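Side-chain contacts in eukaryotic initiation factor 4F subunit p150 (Saccharomyces cerevisiae, PDB 2VSO), which serves in the eIF4F complex at the mRNA cap as an assembly point for the translation apparatus, the chain here being its eIF4A-binding middle domain: residues C[29-33]-C[34-38]; C[187-190]-C[191-195]; C[264-267]-C[268-272]. All coordinates share one frame; numbering follows the deposited sequence.

Contact 1: residues C[29-33]-C[34-38]; sequences ELLDK and DEVER
From Leu31 to Val36 the backbone passes from an extended run into the first turn of helix 33-45, where Val36 N donates to Asp32 O (3.0 Å). Asp32 occupies the N-cap, and the site illustrates how a helix start is closed by a polar cap and an apolar contact together. The cap is the bond from Glu35 N to Asp32 OD1, 2.9 Å long with an N-H...O angle of 155°. Asp32 reaches it because CG stands between its own backbone N and carbonyl carbon (chi1 48°), which swings OD1 back over the open end of the helix; the amide meets this oxygen nearly along its C-O axis. Glu35 runs out past the cap as an extended chain, its carboxylate turned 46° from that of Asp32. Their nearest oxygens, Asp32 OD1 and Glu35 OE1, are 3.4 Å apart; the two charges would disfavour each other, an effect probably eased by the positive end of the helix dipole. Leu31, just before the cap, and Val36, four residues beyond it, form the hydrophobic staple that commonly accompanies such a cap. Leu31 CB rests on Val36 CG2 at 3.4 Å, while its CD2 branch turns to Glu35 and lies 3.4 Å from OE1, the two side chains crossing at about a right angle. Val36 is the buried member, and its carbonyl makes a weak hydrogen bond to Gln81 of helix 73-88. Farther round the turn, Glu37 N bonds to Lys33 O. Opposite charges would probably favour the approach of Lys33 NZ to Glu37 OE2, though at 4.9 Å they are too far apart for a salt bridge.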
ATOM      1  N   GLU C  29     -18.657  36.475   5.614  1.00126.61           N
ATOM      2  CA  GLU C  29     -17.277  36.117   5.958  1.00128.92           C
ATOM      3  C   GLU C  29     -16.320  36.134   4.763  1.00134.14           C
ATOM      4  O   GLU C  29     -16.641  35.631   3.688  1.00146.22           O
ATOM      5  CB  GLU C  29     -17.211  34.759   6.652  1.00128.35           C
ATOM      6  CG  GLU C  29     -15.788  34.342   6.974  1.00131.43           C
ATOM      7  CD  GLU C  29     -15.716  33.243   8.009  1.00135.87           C
ATOM      8  OE1 GLU C  29     -16.745  32.570   8.243  1.00143.95           O
ATOM      9  OE2 GLU C  29     -14.625  33.056   8.589  1.00129.83           O
ATOM     10  N   LEU C  30     -15.135  36.700   4.973  1.00124.58           N
ATOM     11  CA  LEU C  30     -14.141  36.869   3.915  1.00113.23           C
ATOM     12  C   LEU C  30     -12.804  36.270   4.338  1.00124.06           C
ATOM     13  O   LEU C  30     -12.480  36.239   5.525  1.00143.42           O
ATOM     14  CB  LEU C  30     -13.979  38.358   3.596  1.00 93.57           C
ATOM     15  CG  LEU C  30     -12.723  38.892   2.900  1.00 90.36           C
ATOM     16  CD1 LEU C  30     -12.938  40.354   2.455  1.00 93.50           C
ATOM     17  CD2 LEU C  30     -11.489  38.792   3.787  1.00 75.04           C
ATOM     18  N   LEU C  31     -12.019  35.814   3.364  1.00102.65           N
ATOM     19  CA  LEU C  31     -10.732  35.191   3.655  1.00 78.72           C
ATOM     20  C   LEU C  31      -9.622  35.643   2.719  1.00 70.03           C
ATOM     21  O   LEU C  31      -9.739  35.525   1.502  1.00 70.87           O
ATOM     22  CB  LEU C  31     -10.852  33.667   3.581  1.00 68.65           C
ATOM     23  CG  LEU C  31     -11.897  33.109   4.538  1.00 66.47           C
ATOM     24  CD1 LEU C  31     -12.283  31.700   4.133  1.00 80.75           C
ATOM     25  CD2 LEU C  31     -11.347  33.158   5.939  1.00 48.79           C
ATOM     26  N   ASP C  32      -8.531  36.134   3.295  1.00 74.58           N
ATOM     27  CA  ASP C  32      -7.336  36.458   2.516  1.00 80.60           C
ATOM     28  C   ASP C  32      -6.648  35.187   2.013  1.00 71.02           C
ATOM     29  O   ASP C  32      -6.922  34.102   2.516  1.00100.54           O
ATOM     30  CB  ASP C  32      -6.368  37.307   3.349  1.00 78.25           C
ATOM     31  CG  ASP C  32      -6.139  36.738   4.739  1.00 93.30           C
ATOM     32  OD1 ASP C  32      -6.123  35.496   4.867  1.00 98.48           O
ATOM     33  OD2 ASP C  32      -5.976  37.529   5.698  1.00 83.65           O
ATOM     34  N   LYS C  33      -5.771  35.327   1.020  1.00 64.62           N
ATOM     35  CA  LYS C  33      -5.020  34.203   0.449  1.00 65.32           C
ATOM     36  C   LYS C  33      -4.640  33.142   1.475  1.00 73.65           C
ATOM     37  O   LYS C  33      -5.048  31.990   1.357  1.00 80.47           O
ATOM     38  CB  LYS C  33      -3.746  34.693  -0.245  1.00 72.91           C
ATOM     39  CG  LYS C  33      -3.966  35.261  -1.629  1.00 90.92           C
ATOM     40  CD  LYS C  33      -2.640  35.603  -2.296  1.00103.68           C
ATOM     41  CE  LYS C  33      -1.743  34.377  -2.394  1.00109.33           C
ATOM     42  NZ  LYS C  33      -0.576  34.624  -3.287  1.00113.54           N
ATOM     43  N   ASP C  34      -3.851  33.541   2.469  1.00 75.20           N
ATOM     44  CA  ASP C  34      -3.373  32.640   3.518  1.00 55.90           C
ATOM     45  C   ASP C  34      -4.504  31.893   4.203  1.00 69.58           C
ATOM     46  O   ASP C  34      -4.480  30.669   4.287  1.00 92.60           O
ATOM     47  CB  ASP C  34      -2.600  33.428   4.572  1.00 78.43           C
ATOM     48  CG  ASP C  34      -1.740  32.546   5.447  1.00 81.98           C
ATOM     49  OD1 ASP C  34      -1.931  32.556   6.686  1.00 75.60           O
ATOM     50  OD2 ASP C  34      -0.865  31.848   4.888  1.00 84.37           O
ATOM     51  N   GLU C  35      -5.490  32.629   4.705  1.00 74.05           N
ATOM     52  CA  GLU C  35      -6.635  32.016   5.372  1.00 84.61           C
ATOM     53  C   GLU C  35      -7.374  31.022   4.478  1.00 74.16           C
ATOM     54  O   GLU C  35      -8.033  30.101   4.976  1.00 65.46           O
ATOM     55  CB  GLU C  35      -7.598  33.089   5.884  1.00103.83           C
ATOM     56  CG  GLU C  35      -7.114  33.796   7.141  1.00122.62           C
ATOM     57  CD  GLU C  35      -8.012  34.945   7.554  1.00137.90           C
ATOM     58  OE1 GLU C  35      -8.896  35.327   6.758  1.00144.75           O
ATOM     59  OE2 GLU C  35      -7.832  35.469   8.673  1.00142.93           O
ATOM     60  N   VAL C  36      -7.261  31.216   3.160  1.00 56.47           N
ATOM     61  CA  VAL C  36      -7.894  30.326   2.183  1.00 59.69           C
ATOM     62  C   VAL C  36      -7.004  29.139   1.786  1.00 65.71           C
ATOM     63  O   VAL C  36      -7.499  28.135   1.287  1.00 67.06           O
ATOM     64  CB  VAL C  36      -8.346  31.080   0.909  1.00 61.59           C
ATOM     65  CG1 VAL C  36      -8.342  30.149  -0.315  1.00 52.15           C
ATOM     66  CG2 VAL C  36      -9.723  31.675   1.118  1.00 51.75           C
ATOM     67  N   GLU C  37      -5.696  29.256   1.992  1.00 65.14           N
ATOM     68  CA  GLU C  37      -4.804  28.132   1.746  1.00 65.90           C
ATOM     69  C   GLU C  37      -4.758  27.223   2.973  1.00 69.61           C
ATOM     70  O   GLU C  37      -4.526  26.016   2.862  1.00 70.60           O
ATOM     71  CB  GLU C  37      -3.395  28.605   1.374  1.00 57.92           C
ATOM     72  CG  GLU C  37      -3.222  28.879  -0.104  1.00 75.37           C
ATOM     73  CD  GLU C  37      -1.867  29.479  -0.434  1.00 94.67           C
ATOM     74  OE1 GLU C  37      -0.900  29.188   0.307  1.00 99.04           O
ATOM     75  OE2 GLU C  37      -1.773  30.235  -1.434  1.00 80.19           O
ATOM     76  N   ARG C  38      -4.992  27.810   4.141  1.00 57.17           N
ATOM     77  CA  ARG C  38      -4.924  27.049   5.374  1.00 48.58           C
ATOM     78  C   ARG C  38      -6.197  26.243   5.544  1.00 57.18           C
ATOM     79  O   ARG C  38      -6.138  25.039   5.779  1.00 84.95           O
ATOM     80  CB  ARG C  38      -4.634  27.952   6.583  1.00 56.64           C
ATOM     81  CG  ARG C  38      -3.275  28.679   6.499  1.00 68.22           C
ATOM     82  CD  ARG C  38      -3.020  29.617   7.681  1.00 65.50           C
ATOM     83  NE  ARG C  38      -2.654  28.893   8.894  1.00 91.37           N
ATOM     84  CZ  ARG C  38      -1.413  28.530   9.210  1.00 99.89           C
ATOM     85  NH1 ARG C  38      -0.403  28.825   8.400  1.00 81.25           N
ATOM     86  NH2 ARG C  38      -1.183  27.866  10.338  1.00112.12           N
TER

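Contact 2: residues C[187-190]-C[191-195]; sequences NLLT and GKMMF
Leu189 and Met193 meet on the inner side of a short connection between helices 163-185 and 191-206 of an all-helical fold. The connection opens with a Schellman motif, in which Asn187, at positive phi, ends the first helix; a short loop then leads into helix 191-206. The dense part of the contact faces inward. Leu189 CD1 approaches Met193 CG at 4.5 Å, a modest touch in itself, but both side chains are buried among neighbours: Leu189 lies on Ile180 and Leu183, and Met193 on Val130, Cys133 and His134 of helix 122-139. Met193 CG is anti to the backbone N (chi1 -177°), and the chain then bends at its next two torsions as it packs on that helix. Met194 fills in beside it against Ile180, Tyr184 and Leu220.

The outer side is looser. Thr190 and Lys192 are exposed there, and their one side-chain meeting is Thr190 OG1 beside Lys192 CG at 3.4 Å, after which the extended lysine leads away. Even the backbone link across the turn is slack: Met193 N donates to Thr190 O in a weak bond of 3.5 Å. In the next turn Phe195 N bonds to Gly191 O at 2.8 Å. The Phe195 ring makes a T-shaped stack with Phe228 and has Gly191 C in its plane, at its edge.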
ATOM      1  N   ASN C 187     -16.988  13.767 -17.264  1.00 48.23           N
ATOM      2  CA  ASN C 187     -17.377  14.788 -18.233  1.00 60.24           C
ATOM      3  C   ASN C 187     -17.182  16.209 -17.682  1.00 72.55           C
ATOM      4  O   ASN C 187     -17.995  17.109 -17.920  1.00 59.11           O
ATOM      5  CB  ASN C 187     -18.816  14.567 -18.716  1.00 61.49           C
ATOM      6  CG  ASN C 187     -19.029  13.174 -19.288  1.00 75.27           C
ATOM      7  OD1 ASN C 187     -18.330  12.761 -20.212  1.00 69.08           O
ATOM      8  ND2 ASN C 187     -20.000  12.444 -18.741  1.00 70.92           N
ATOM      9  N   LEU C 188     -16.098  16.384 -16.931  1.00 56.66           N
ATOM     10  CA  LEU C 188     -15.677  17.685 -16.451  1.00 47.77           C
ATOM     11  C   LEU C 188     -14.549  18.251 -17.328  1.00 60.31           C
ATOM     12  O   LEU C 188     -13.994  19.317 -17.049  1.00 73.04           O
ATOM     13  CB  LEU C 188     -15.223  17.605 -14.997  1.00 40.22           C
ATOM     14  CG  LEU C 188     -16.197  17.019 -13.979  1.00 50.30           C
ATOM     15  CD1 LEU C 188     -15.663  17.156 -12.549  1.00 49.88           C
ATOM     16  CD2 LEU C 188     -17.532  17.692 -14.100  1.00 49.55           C
ATOM     17  N   LEU C 189     -14.229  17.531 -18.397  1.00 56.59           N
ATOM     18  CA  LEU C 189     -13.261  17.978 -19.392  1.00 41.20           C
ATOM     19  C   LEU C 189     -13.656  17.428 -20.754  1.00 58.51           C
ATOM     20  O   LEU C 189     -14.286  16.372 -20.850  1.00 59.45           O
ATOM     21  CB  LEU C 189     -11.840  17.509 -19.063  1.00 35.02           C
ATOM     22  CG  LEU C 189     -11.037  18.083 -17.895  1.00 47.55           C
ATOM     23  CD1 LEU C 189      -9.745  17.301 -17.695  1.00 43.55           C
ATOM     24  CD2 LEU C 189     -10.719  19.533 -18.134  1.00 33.91           C
ATOM     25  N   THR C 190     -13.271  18.144 -21.804  1.00 67.45           N
ATOM     26  CA  THR C 190     -13.543  17.722 -23.168  1.00 82.17           C
ATOM     27  C   THR C 190     -12.395  16.853 -23.661  1.00 83.44           C
ATOM     28  O   THR C 190     -11.365  16.736 -22.994  1.00 73.33           O
ATOM     29  CB  THR C 190     -13.720  18.930 -24.125  1.00 85.46           C
ATOM     30  OG1 THR C 190     -12.475  19.630 -24.265  1.00 84.11           O
ATOM     31  CG2 THR C 190     -14.778  19.882 -23.595  1.00 89.53           C
ATOM     32  N   GLY C 191     -12.575  16.254 -24.835  1.00 85.51           N
ATOM     33  CA  GLY C 191     -11.564  15.399 -25.421  1.00 82.59           C
ATOM     34  C   GLY C 191     -10.283  16.129 -25.775  1.00 90.70           C
ATOM     35  O   GLY C 191      -9.216  15.524 -25.784  1.00 91.87           O
ATOM     36  N   LYS C 192     -10.376  17.426 -26.066  1.00 95.49           N
ATOM     37  CA  LYS C 192      -9.214  18.172 -26.541  1.00 92.40           C
ATOM     38  C   LYS C 192      -8.061  18.086 -25.552  1.00 81.84           C
ATOM     39  O   LYS C 192      -6.897  18.073 -25.948  1.00 89.35           O
ATOM     40  CB  LYS C 192      -9.564  19.636 -26.846  1.00107.35           C
ATOM     41  CG  LYS C 192      -9.469  20.592 -25.658  1.00122.68           C
ATOM     42  CD  LYS C 192      -9.569  22.050 -26.109  1.00122.19           C
ATOM     43  CE  LYS C 192      -9.591  23.017 -24.927  1.00116.15           C
ATOM     44  NZ  LYS C 192      -9.643  24.444 -25.367  1.00111.57           N
ATOM     45  N   MET C 193      -8.387  18.012 -24.266  1.00 70.37           N
ATOM     46  CA  MET C 193      -7.357  17.920 -23.234  1.00 63.06           C
ATOM     47  C   MET C 193      -6.883  16.471 -23.046  1.00 72.55           C
ATOM     48  O   MET C 193      -5.756  16.225 -22.610  1.00 54.46           O
ATOM     49  CB  MET C 193      -7.855  18.511 -21.915  1.00 48.93           C
ATOM     50  CG  MET C 193      -6.807  18.517 -20.813  1.00 69.02           C
ATOM     51  SD  MET C 193      -5.563  19.828 -20.916  1.00 63.66           S
ATOM     52  CE  MET C 193      -6.578  21.254 -20.527  1.00410.44           C
ATOM     53  N   MET C 194      -7.751  15.521 -23.384  1.00 67.50           N
ATOM     54  CA  MET C 194      -7.408  14.107 -23.357  1.00 55.40           C
ATOM     55  C   MET C 194      -6.516  13.750 -24.558  1.00 59.67           C
ATOM     56  O   MET C 194      -5.702  12.830 -24.489  1.00 50.36           O
ATOM     57  CB  MET C 194      -8.686  13.274 -23.365  1.00 51.73           C
ATOM     58  CG  MET C 194      -8.535  11.858 -22.867  1.00 56.19           C
ATOM     59  SD  MET C 194      -8.161  11.747 -21.117  1.00 54.20           S
ATOM     60  CE  MET C 194      -6.382  11.683 -21.180  1.00 64.53           C
ATOM     61  N   PHE C 195      -6.661  14.489 -25.658  1.00 54.69           N
ATOM     62  CA  PHE C 195      -5.800  14.285 -26.819  1.00 46.67           C
ATOM     63  C   PHE C 195      -4.415  14.784 -26.485  1.00 55.35           C
ATOM     64  O   PHE C 195      -3.412  14.193 -26.878  1.00 65.86           O
ATOM     65  CB  PHE C 195      -6.321  15.034 -28.055  1.00 38.10           C
ATOM     66  CG  PHE C 195      -7.369  14.288 -28.833  1.00 54.00           C
ATOM     67  CD1 PHE C 195      -8.692  14.293 -28.426  1.00 63.52           C
ATOM     68  CD2 PHE C 195      -7.033  13.588 -29.981  1.00 75.98           C
ATOM     69  CE1 PHE C 195      -9.658  13.604 -29.143  1.00 65.11           C
ATOM     70  CE2 PHE C 195      -7.999  12.894 -30.704  1.00 69.07           C
ATOM     71  CZ  PHE C 195      -9.309  12.905 -30.285  1.00 63.96           C
TER

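Contact 3: residues C[264-267]-C[268-272]; sequences SRIK and FKLID
With chi1 at -163°, Arg265 swings CG anti to its amide nitrogen, and Lys269, one turn on, places its own CG anti to the carbonyl carbon (chi1 -76°), which lays the two chains side by side and pointing the same way. A bend near each end brings Arg265 NH1 and Lys269 NZ to 3.3 Å, with the ammonium oblique to the guanidinium. Glu215 probably helps to offset the two cations: its OE2 forms a salt bridge with Arg265 NH2, and its side chain packs on Lys269; an acidic side chain of the other protein chain lies at longer range from NH1. All of this sits on the first two turns of helix 264-278, the last helix of the modelled chain, in a MIF4G domain, a HEAT-like stack of helices. Its inner flank carries Leu270, which touches Ile266 through CD1 and CG2 at 4.4 Å and packs on Val218 and Ile256 of the two preceding helices. Leu270 N bonds to Ile266 O at 3.0 Å and 167°, the straightest of the bonds along this stretch. Elsewhere on the helix Phe268 holds one ring face over Ser264 O, 3.3 Å from its CG, while its N donates to the same oxygen at 2.9 Å. This ring makes a cation-pi contact with a basic side chain of the other protein chain, so the helix contributes to the protein-protein interface. On a further flank Lys267 and Ile271 run alongside each other, Lys267 CG lying 3.8 Å from Ile271 CD1.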
ATOM      1  N   SER C 264       8.222  -8.511 -16.688  1.00 68.17           N
ATOM      2  CA  SER C 264       7.101  -9.355 -17.056  1.00 65.19           C
ATOM      3  C   SER C 264       5.801  -8.717 -16.608  1.00 54.84           C
ATOM      4  O   SER C 264       4.795  -8.815 -17.293  1.00 59.99           O
ATOM      5  CB  SER C 264       7.237 -10.742 -16.412  1.00 58.28           C
ATOM      6  OG  SER C 264       8.220 -11.520 -17.065  1.00 87.06           O
ATOM      7  N   ARG C 265       5.829  -8.084 -15.440  1.00 53.88           N
ATOM      8  CA  ARG C 265       4.634  -7.512 -14.833  1.00 48.07           C
ATOM      9  C   ARG C 265       3.994  -6.496 -15.775  1.00 69.11           C
ATOM     10  O   ARG C 265       2.780  -6.520 -15.984  1.00 70.59           O
ATOM     11  CB  ARG C 265       4.996  -6.852 -13.499  1.00 47.68           C
ATOM     12  CG  ARG C 265       3.832  -6.588 -12.576  1.00 43.53           C
ATOM     13  CD  ARG C 265       4.315  -5.951 -11.289  1.00 50.40           C
ATOM     14  NE  ARG C 265       4.779  -4.592 -11.522  1.00 81.39           N
ATOM     15  CZ  ARG C 265       3.989  -3.524 -11.496  1.00 79.63           C
ATOM     16  NH1 ARG C 265       2.692  -3.659 -11.226  1.00 62.47           N
ATOM     17  NH2 ARG C 265       4.504  -2.325 -11.735  1.00 76.48           N
ATOM     18  N   ILE C 266       4.824  -5.615 -16.342  1.00 67.29           N
ATOM     19  CA  ILE C 266       4.366  -4.573 -17.260  1.00 53.96           C
ATOM     20  C   ILE C 266       3.978  -5.160 -18.608  1.00 60.51           C
ATOM     21  O   ILE C 266       3.032  -4.699 -19.244  1.00 83.61           O
ATOM     22  CB  ILE C 266       5.433  -3.468 -17.491  1.00 51.89           C
ATOM     23  CG1 ILE C 266       6.065  -3.026 -16.180  1.00 60.71           C
ATOM     24  CG2 ILE C 266       4.803  -2.266 -18.140  1.00 58.45           C
ATOM     25  CD1 ILE C 266       5.196  -2.101 -15.380  1.00 66.67           C
ATOM     26  N   LYS C 267       4.723  -6.168 -19.051  1.00 53.27           N
ATOM     27  CA  LYS C 267       4.436  -6.843 -20.311  1.00 46.48           C
ATOM     28  C   LYS C 267       3.073  -7.506 -20.242  1.00 43.05           C
ATOM     29  O   LYS C 267       2.382  -7.610 -21.245  1.00 53.61           O
ATOM     30  CB  LYS C 267       5.494  -7.890 -20.640  1.00 46.66           C
ATOM     31  CG  LYS C 267       5.322  -8.491 -22.029  1.00 74.61           C
ATOM     32  CD  LYS C 267       6.159  -9.744 -22.221  1.00 93.23           C
ATOM     33  CE  LYS C 267       5.698 -10.859 -21.291  1.00114.56           C
ATOM     34  NZ  LYS C 267       6.675 -11.986 -21.229  1.00127.65           N
ATOM     35  N   PHE C 268       2.693  -7.948 -19.046  1.00 40.91           N
ATOM     36  CA  PHE C 268       1.391  -8.558 -18.843  1.00 57.23           C
ATOM     37  C   PHE C 268       0.294  -7.511 -18.884  1.00 47.53           C
ATOM     38  O   PHE C 268      -0.790  -7.782 -19.375  1.00 51.26           O
ATOM     39  CB  PHE C 268       1.317  -9.343 -17.519  1.00 73.27           C
ATOM     40  CG  PHE C 268       2.039 -10.665 -17.549  1.00 66.95           C
ATOM     41  CD1 PHE C 268       2.639 -11.165 -16.405  1.00 52.05           C
ATOM     42  CD2 PHE C 268       2.129 -11.396 -18.721  1.00 60.06           C
ATOM     43  CE1 PHE C 268       3.308 -12.368 -16.436  1.00 60.36           C
ATOM     44  CE2 PHE C 268       2.806 -12.599 -18.752  1.00 53.54           C
ATOM     45  CZ  PHE C 268       3.391 -13.085 -17.607  1.00 62.77           C
ATOM     46  N   LYS C 269       0.572  -6.325 -18.347  1.00 52.61           N
ATOM     47  CA  LYS C 269      -0.391  -5.217 -18.368  1.00 56.29           C
ATOM     48  C   LYS C 269      -0.697  -4.754 -19.791  1.00 50.10           C
ATOM     49  O   LYS C 269      -1.852  -4.562 -20.155  1.00 54.77           O
ATOM     50  CB  LYS C 269       0.113  -4.035 -17.533  1.00 52.51           C
ATOM     51  CG  LYS C 269      -0.021  -4.237 -16.027  1.00 48.17           C
ATOM     52  CD  LYS C 269       0.753  -3.173 -15.239  1.00 46.39           C
ATOM     53  CE  LYS C 269       0.237  -3.078 -13.815  1.00 49.91           C
ATOM     54  NZ  LYS C 269       0.154  -4.413 -13.164  1.00 82.06           N
ATOM     55  N   LEU C 270       0.350  -4.592 -20.590  1.00 34.32           N
ATOM     56  CA  LEU C 270       0.210  -4.191 -21.976  1.00 32.63           C
ATOM     57  C   LEU C 270      -0.558  -5.201 -22.820  1.00 46.93           C
ATOM     58  O   LEU C 270      -1.384  -4.837 -23.640  1.00 53.40           O
ATOM     59  CB  LEU C 270       1.587  -3.945 -22.590  1.00 41.57           C
ATOM     60  CG  LEU C 270       2.478  -2.971 -21.822  1.00 41.99           C
ATOM     61  CD1 LEU C 270       3.888  -2.976 -22.387  1.00 46.61           C
ATOM     62  CD2 LEU C 270       1.885  -1.576 -21.876  1.00 49.18           C
ATOM     63  N   ILE C 271      -0.264  -6.479 -22.632  1.00 72.47           N
ATOM     64  CA  ILE C 271      -0.919  -7.528 -23.398  1.00 65.93           C
ATOM     65  C   ILE C 271      -2.406  -7.592 -23.038  1.00 62.05           C
ATOM     66  O   ILE C 271      -3.248  -7.964 -23.860  1.00 53.98           O
ATOM     67  CB  ILE C 271      -0.207  -8.885 -23.196  1.00 47.55           C
ATOM     68  CG1 ILE C 271       1.089  -8.910 -24.000  1.00 40.54           C
ATOM     69  CG2 ILE C 271      -1.084 -10.044 -23.621  1.00 30.07           C
ATOM     70  CD1 ILE C 271       2.091  -9.900 -23.481  1.00 44.54           C
ATOM     71  N   ASP C 272      -2.723  -7.176 -21.819  1.00 52.62           N
ATOM     72  CA  ASP C 272      -4.099  -7.193 -21.339  1.00 50.29           C
ATOM     73  C   ASP C 272      -4.996  -6.033 -21.781  1.00 64.08           C
ATOM     74  O   ASP C 272      -6.176  -6.269 -22.024  1.00 68.73           O
ATOM     75  CB  ASP C 272      -4.146  -7.387 -19.826  1.00 36.95           C
ATOM     76  CG  ASP C 272      -3.706  -8.786 -19.410  1.00 67.83           C
ATOM     77  OD1 ASP C 272      -3.256  -9.549 -20.292  1.00 81.48           O
ATOM     78  OD2 ASP C 272      -3.811  -9.121 -18.210  1.00 74.49           O
TER

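Contacts 1, 2 and 3 follow one another along the chain, each complete before the next begins, and none touches another. The centre of contact 1 is about 31 Å from that of contact 2 and 47 Å from that of contact 3, which lies on the opposite side of the chain's centre; the centres of contacts 2 and 3 are about 27 Å apart. They sample one all-helical domain: the start of the first modelled helix at 29-38, a buried interhelical connection at 187-195, and the last helix at 264-272. Contact 2 is interior and touches no other chain, whereas contact 3, and at Arg38 contact 1, meet the partner chain, consistent with a scaffold offering well-separated binding surfaces.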